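Local coordinates for protein GlcNAc Inducible Gene 2, GIG2 (Candida albicans, PDB 6AKZ) that is probably an iron-dependent oxygenase of the DUF1479 family, holding a ferric ion in a cupin-type fold, at residues 85-90 with 351-356; 270-275 with 345-350. All coordinates share one frame; numbering follows the deposited sequence.

In the fold
Contacts 1 and 2, with centres about 6 Å apart, both set the large sheet (neighbouring strands 87-91 and 346-350) against the small one (neighbouring strands 355-357 and 272-274). In contact 1, strand 87-91 meets residues 351-356, a turn that runs into strand 355-357 and carries the iron ligand His355. Contact 2 spans from strand 272-274 to strand 346-350, which leads into that turn. The strands pair up across the contacts: Gly86 O lies 2.8 Å from His350 N, a probable hydrogen bond, and Arg273 is backbone-bonded to Glu356. The iron is bonded to His355 in contact 1 and lies about 5 Å from the nearest atom of the Trp349 side chain in contact 2.

Contact 1 (85-90 with 351-356); sequences RGCLMI and CDLPHE. With FE (Fe (III) ion), chain B.
Leu353 meets the end of helix 76-85 and the start of strand 87-91 with its two methyl groups, one on each of two successive carbonyls. Leu353 CD1 lies 3.6 Å from Arg85 O, and Leu353 CD2 is also 3.6 Å from Gly86 O. Leu353 CD2 additionally packs 3.8 Å from Cys87 CB. The Leu353 CG stands anti to the backbone N (chi1 -154°), which carries the fork toward residues 85-87. The backbones come closest at Gly86, whose CA is 6.4 Å from Leu353 CA; its positive phi marks the exit from the helix. No hydrogen bond crosses the contact, and only 118 Å² is buried, so the join is by van der Waals packing alone. This compact, buried patch contrasts with Arg85, which is partly exposed: its side chain leaves the contact and gives its NH1 to Tyr60 O, with a cation-pi contact to the Tyr60 ring.

Behind Leu353 the turn positions a metal ligand. His355 ND1 donates to Leu353 O over 2.8 Å at an almost straight 171°, with the acceptor nearly in the imidazole plane. This bond limits ring rotation and leaves His355 NE2 to bind the iron at 2.2 Å. His192, Asp194 and three waters complete the site, a two-histidine, one-carboxylate facial triad. Asp352, just before Leu353, is held by salt bridges to Arg200 and Arg229. In the surrounding fold, Leu353 also rests on Leu278 of helix 278-287, while strand 87-91 runs between strands 63-65 and 346-350 of the large sheet.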
loop_
_atom_site.group_PDB
_atom_site.type_symbol
_atom_site.label_atom_id
_atom_site.label_comp_id
_atom_site.label_asym_id
_atom_site.label_seq_id
_atom_site.Cartn_x
_atom_site.Cartn_y
_atom_site.Cartn_z
ATOM N N ARG A 85 -9.599 10.725 -3.470
ATOM C CA ARG A 85 -9.916 10.150 -2.176
ATOM C C ARG A 85 -9.023 8.986 -1.775
ATOM O O ARG A 85 -8.939 8.648 -0.567
ATOM C CB ARG A 85 -11.403 9.767 -2.142
ATOM C CG ARG A 85 -12.279 11.006 -2.238
ATOM C CD ARG A 85 -13.762 10.816 -2.339
ATOM N NE ARG A 85 -14.368 12.129 -2.648
ATOM C CZ ARG A 85 -15.629 12.402 -2.400
ATOM N NH1 ARG A 85 -16.440 11.458 -1.899
ATOM N NH2 ARG A 85 -16.114 13.600 -2.713
ATOM N N GLY A 86 -8.377 8.393 -2.790
ATOM C CA GLY A 86 -7.312 7.408 -2.600
ATOM C C GLY A 86 -7.760 6.028 -2.174
ATOM O O GLY A 86 -6.954 5.211 -1.698
ATOM N N CYS A 87 -9.063 5.726 -2.241
ATOM C CA CYS A 87 -9.595 4.407 -1.859
ATOM C C CYS A 87 -10.809 4.164 -2.792
ATOM O O CYS A 87 -11.346 5.088 -3.429
ATOM C CB CYS A 87 -9.986 4.331 -0.350
ATOM S SG CYS A 87 -11.031 5.727 0.125
ATOM N N LEU A 88 -11.165 2.936 -2.906
ATOM C CA LEU A 88 -12.268 2.466 -3.759
ATOM C C LEU A 88 -12.764 1.125 -3.270
ATOM O O LEU A 88 -11.962 0.225 -3.051
ATOM C CB LEU A 88 -11.759 2.325 -5.195
ATOM C CG LEU A 88 -12.782 1.784 -6.224
ATOM C CD1 LEU A 88 -13.994 2.698 -6.409
ATOM C CD2 LEU A 88 -12.037 1.723 -7.566
ATOM N N MET A 89 -14.080 0.942 -3.224
ATOM C CA MET A 89 -14.706 -0.327 -3.021
ATOM C C MET A 89 -15.438 -0.713 -4.318
ATOM O O MET A 89 -16.237 0.055 -4.829
ATOM C CB MET A 89 -15.658 -0.272 -1.827
ATOM C CG MET A 89 -16.563 -1.554 -1.687
ATOM S SD MET A 89 -17.765 -1.383 -0.323
ATOM C CE MET A 89 -16.717 -1.432 1.060
ATOM N N ILE A 90 -15.086 -1.840 -4.871
ATOM C CA ILE A 90 -15.716 -2.382 -6.094
ATOM C C ILE A 90 -16.584 -3.519 -5.693
ATOM O O ILE A 90 -16.113 -4.569 -5.157
ATOM C CB ILE A 90 -14.642 -2.844 -7.063
ATOM C CG1 ILE A 90 -13.622 -1.742 -7.359
ATOM C CG2 ILE A 90 -15.286 -3.406 -8.335
ATOM C CD1 ILE A 90 -12.430 -2.227 -8.146
ATOM N N CYS A 351 -1.107 3.446 -1.315
ATOM C CA CYS A 351 -0.045 3.210 -0.365
ATOM C C CYS A 351 0.219 4.365 0.591
ATOM O O CYS A 351 0.775 4.164 1.663
ATOM C CB CYS A 351 1.267 2.766 -1.079
ATOM S SG CYS A 351 1.859 4.000 -2.264
ATOM N N ASP A 352 -0.185 5.556 0.228
ATOM C CA ASP A 352 -0.030 6.746 1.083
ATOM C C ASP A 352 -1.294 7.130 1.833
ATOM O O ASP A 352 -1.376 8.278 2.341
ATOM C CB ASP A 352 0.480 7.933 0.276
ATOM C CG ASP A 352 2.000 7.922 0.025
ATOM O OD1 ASP A 352 2.730 7.044 0.594
ATOM O OD2 ASP A 352 2.424 8.730 -0.874
ATOM N N LEU A 353 -2.323 6.254 1.878
ATOM C CA LEU A 353 -3.543 6.644 2.558
ATOM C C LEU A 353 -3.520 6.238 4.056
ATOM O O LEU A 353 -3.211 5.066 4.434
ATOM C CB LEU A 353 -4.749 5.998 1.890
ATOM C CG LEU A 353 -6.007 6.783 2.106
ATOM C CD1 LEU A 353 -5.965 8.064 1.284
ATOM C CD2 LEU A 353 -7.286 6.033 1.764
ATOM N N PRO A 354 -3.726 7.207 4.935
ATOM C CA PRO A 354 -3.840 6.826 6.353
ATOM C C PRO A 354 -5.017 5.876 6.552
ATOM O O PRO A 354 -6.110 6.138 6.048
ATOM C CB PRO A 354 -4.088 8.174 7.023
ATOM C CG PRO A 354 -3.672 9.231 6.053
ATOM C CD PRO A 354 -3.864 8.657 4.736
ATOM N N HIS A 355 -4.801 4.834 7.380
ATOM C CA HIS A 355 -5.825 3.878 7.611
ATOM C C HIS A 355 -5.566 3.212 8.951
ATOM O O HIS A 355 -4.468 3.337 9.545
ATOM C CB HIS A 355 -5.870 2.868 6.480
ATOM C CG HIS A 355 -4.599 2.111 6.353
ATOM N ND1 HIS A 355 -3.480 2.659 5.791
ATOM C CD2 HIS A 355 -4.228 0.893 6.808
ATOM C CE1 HIS A 355 -2.477 1.794 5.864
ATOM N NE2 HIS A 355 -2.913 0.722 6.479
ATOM N N GLU A 356 -6.594 2.574 9.447
ATOM C CA GLU A 356 -6.476 1.688 10.669
ATOM C C GLU A 356 -7.632 0.707 10.622
ATOM O O GLU A 356 -8.559 0.865 9.838
ATOM C CB GLU A 356 -6.614 2.533 11.947
ATOM C CG GLU A 356 -7.843 3.395 11.977
ATOM C CD GLU A 356 -8.060 4.249 13.251
ATOM O OE1 GLU A 356 -7.148 4.345 14.092
ATOM O OE2 GLU A 356 -9.190 4.819 13.386
HETATM FE FE FE B . -1.659 -0.831 7.487
HETATM O O HOH W 1 -0.317 -2.334 8.397
HETATM O O HOH W 2 -2.044 -2.369 6.163
HETATM O O HOH W 3 -3.257 -1.886 8.544
#

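Contact 2 (270-275 with 345-350); sequences GTLRVL and SFVFWH
The facing sheets of a cupin-type double-stranded beta-helix meet here, with Leu272 of the small sheet set against Trp349 and Val347 of the large one. The nearest backbone pair, Leu272 CA and Val347 CA, is 9.5 Å apart, a separation that side chains must bridge, and no hydrogen bond crosses it. On strand 346-350 the side chains alternate: Val347 and Trp349 project toward residues 270-275, whereas Phe346 and Phe348 pack on helix 143-153.

One methyl makes every close approach. With chi1 at -179°, Leu272 reaches away from its own strand and brings CD2 over one face of the indole. The CH-pi geometry is clear: Leu272 CD2 lies 3.8 Å from the centroid of the Trp349 six-membered ring, 23° off the ring normal. The methyl is displaced toward the rim, and Leu272 CD2 is 3.6 Å from both Trp349 CE3 and Trp349 CZ3.

Trp349 is also a second-shell neighbour of the metal centre. Its ring meets that of the iron ligand His355 with the planes at about 50°, and Trp259 of the adjacent strand 256-261 packs against it too. Leu272 is therefore linked to the iron site through the indole on which its methyl rests. Val347 supplies a lesser, purely apolar contact, Val347 CG1 lying 4.1 Å from the same Leu272 CD2.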
loop_
_atom_site.group_PDB
_atom_site.type_symbol
_atom_site.label_atom_id
_atom_site.label_comp_id
_atom_site.label_asym_id
_atom_site.label_seq_id
_atom_site.Cartn_x
_atom_site.Cartn_y
_atom_site.Cartn_z
ATOM N N GLY A 270 -15.511 -4.439 12.786
ATOM C CA GLY A 270 -14.266 -5.115 12.587
ATOM C C GLY A 270 -13.714 -5.036 11.178
ATOM O O GLY A 270 -13.087 -5.954 10.701
ATOM N N THR A 271 -13.904 -3.880 10.542
ATOM C CA THR A 271 -13.413 -3.645 9.181
ATOM C C THR A 271 -12.172 -2.736 9.078
ATOM O O THR A 271 -11.191 -2.912 9.799
ATOM C CB THR A 271 -14.523 -3.070 8.279
ATOM O OG1 THR A 271 -15.185 -1.995 8.958
ATOM C CG2 THR A 271 -15.538 -4.148 7.933
ATOM N N LEU A 272 -12.243 -1.770 8.161
ATOM C CA LEU A 272 -11.188 -0.832 7.872
ATOM C C LEU A 272 -11.745 0.593 8.019
ATOM O O LEU A 272 -12.915 0.839 7.727
ATOM C CB LEU A 272 -10.725 -1.071 6.430
ATOM C CG LEU A 272 -9.562 -0.193 5.871
ATOM C CD1 LEU A 272 -8.273 -0.464 6.575
ATOM C CD2 LEU A 272 -9.485 -0.430 4.373
ATOM N N ARG A 273 -10.890 1.474 8.475
ATOM C CA ARG A 273 -11.138 2.898 8.552
ATOM C C ARG A 273 -10.024 3.591 7.721
ATOM O O ARG A 273 -8.908 3.185 7.738
ATOM C CB ARG A 273 -11.160 3.398 9.978
ATOM C CG ARG A 273 -12.245 2.701 10.758
ATOM C CD ARG A 273 -12.204 2.927 12.221
ATOM N NE ARG A 273 -11.940 4.267 12.676
ATOM C CZ ARG A 273 -12.836 5.214 12.792
ATOM N NH1 ARG A 273 -14.095 5.043 12.398
ATOM N NH2 ARG A 273 -12.469 6.357 13.273
ATOM N N VAL A 274 -10.418 4.637 7.022
ATOM C CA VAL A 274 -9.514 5.351 6.185
ATOM C C VAL A 274 -9.716 6.867 6.322
ATOM O O VAL A 274 -10.766 7.299 6.807
ATOM C CB VAL A 274 -9.800 5.012 4.682
ATOM C CG1 VAL A 274 -9.461 3.573 4.388
ATOM C CG2 VAL A 274 -11.268 5.239 4.295
ATOM N N LEU A 275 -8.755 7.625 5.869
ATOM C CA LEU A 275 -8.883 9.072 5.729
ATOM C C LEU A 275 -8.902 9.298 4.232
ATOM O O LEU A 275 -7.841 9.414 3.613
ATOM C CB LEU A 275 -7.686 9.771 6.365
ATOM C CG LEU A 275 -7.966 11.137 6.916
ATOM C CD1 LEU A 275 -6.668 11.682 7.536
ATOM C CD2 LEU A 275 -8.448 11.999 5.816
ATOM N N SER A 345 -16.780 -8.228 -2.708
ATOM C CA SER A 345 -16.268 -6.898 -2.993
ATOM C C SER A 345 -14.768 -6.888 -2.773
ATOM O O SER A 345 -14.221 -7.694 -2.053
ATOM C CB SER A 345 -16.852 -5.830 -2.066
ATOM O OG SER A 345 -18.243 -5.758 -2.325
ATOM N N PHE A 346 -14.122 -5.971 -3.469
ATOM C CA PHE A 346 -12.686 -5.740 -3.353
ATOM C C PHE A 346 -12.499 -4.316 -2.899
ATOM O O PHE A 346 -13.114 -3.414 -3.487
ATOM C CB PHE A 346 -11.940 -6.060 -4.622
ATOM C CG PHE A 346 -10.521 -6.404 -4.409
ATOM C CD1 PHE A 346 -9.575 -5.400 -4.218
ATOM C CD2 PHE A 346 -10.107 -7.707 -4.289
ATOM C CE1 PHE A 346 -8.293 -5.714 -3.949
ATOM C CE2 PHE A 346 -8.795 -8.015 -4.035
ATOM C CZ PHE A 346 -7.903 -7.047 -3.844
ATOM N N VAL A 347 -11.601 -4.103 -1.915
ATOM C CA VAL A 347 -11.317 -2.797 -1.404
ATOM C C VAL A 347 -9.829 -2.484 -1.681
ATOM O O VAL A 347 -8.955 -3.252 -1.272
ATOM C CB VAL A 347 -11.677 -2.628 0.073
ATOM C CG1 VAL A 347 -11.073 -1.373 0.693
ATOM C CG2 VAL A 347 -13.195 -2.696 0.257
ATOM N N PHE A 348 -9.591 -1.337 -2.276
ATOM C CA PHE A 348 -8.225 -0.804 -2.572
ATOM C C PHE A 348 -7.985 0.488 -1.801
ATOM O O PHE A 348 -8.871 1.344 -1.693
ATOM C CB PHE A 348 -8.088 -0.431 -4.039
ATOM C CG PHE A 348 -7.945 -1.562 -4.970
ATOM C CD1 PHE A 348 -6.773 -2.288 -4.984
ATOM C CD2 PHE A 348 -8.971 -1.887 -5.877
ATOM C CE1 PHE A 348 -6.566 -3.370 -5.850
ATOM C CE2 PHE A 348 -8.773 -2.987 -6.742
ATOM C CZ PHE A 348 -7.583 -3.708 -6.722
ATOM N N TRP A 349 -6.774 0.687 -1.310
ATOM C CA TRP A 349 -6.377 1.977 -0.905
ATOM C C TRP A 349 -4.917 2.250 -1.330
ATOM O O TRP A 349 -4.016 1.386 -1.352
ATOM C CB TRP A 349 -6.601 2.293 0.565
ATOM C CG TRP A 349 -5.850 1.442 1.559
ATOM C CD1 TRP A 349 -4.745 1.809 2.246
ATOM C CD2 TRP A 349 -6.147 0.095 1.954
ATOM N NE1 TRP A 349 -4.285 0.738 3.087
ATOM C CE2 TRP A 349 -5.195 -0.279 2.970
ATOM C CE3 TRP A 349 -7.160 -0.818 1.612
ATOM C CZ2 TRP A 349 -5.234 -1.517 3.618
ATOM C CZ3 TRP A 349 -7.159 -2.098 2.232
ATOM C CH2 TRP A 349 -6.222 -2.428 3.204
ATOM N N HIS A 350 -4.694 3.505 -1.660
ATOM C CA HIS A 350 -3.347 4.027 -2.035
ATOM C C HIS A 350 -2.323 3.817 -0.928
ATOM O O HIS A 350 -2.624 3.875 0.255
ATOM C CB HIS A 350 -3.401 5.493 -2.431
ATOM C CG HIS A 350 -2.203 5.987 -3.166
ATOM N ND1 HIS A 350 -1.087 6.477 -2.533
ATOM C CD2 HIS A 350 -2.012 6.217 -4.485
ATOM C CE1 HIS A 350 -0.225 6.925 -3.426
ATOM N NE2 HIS A 350 -0.765 6.770 -4.627
#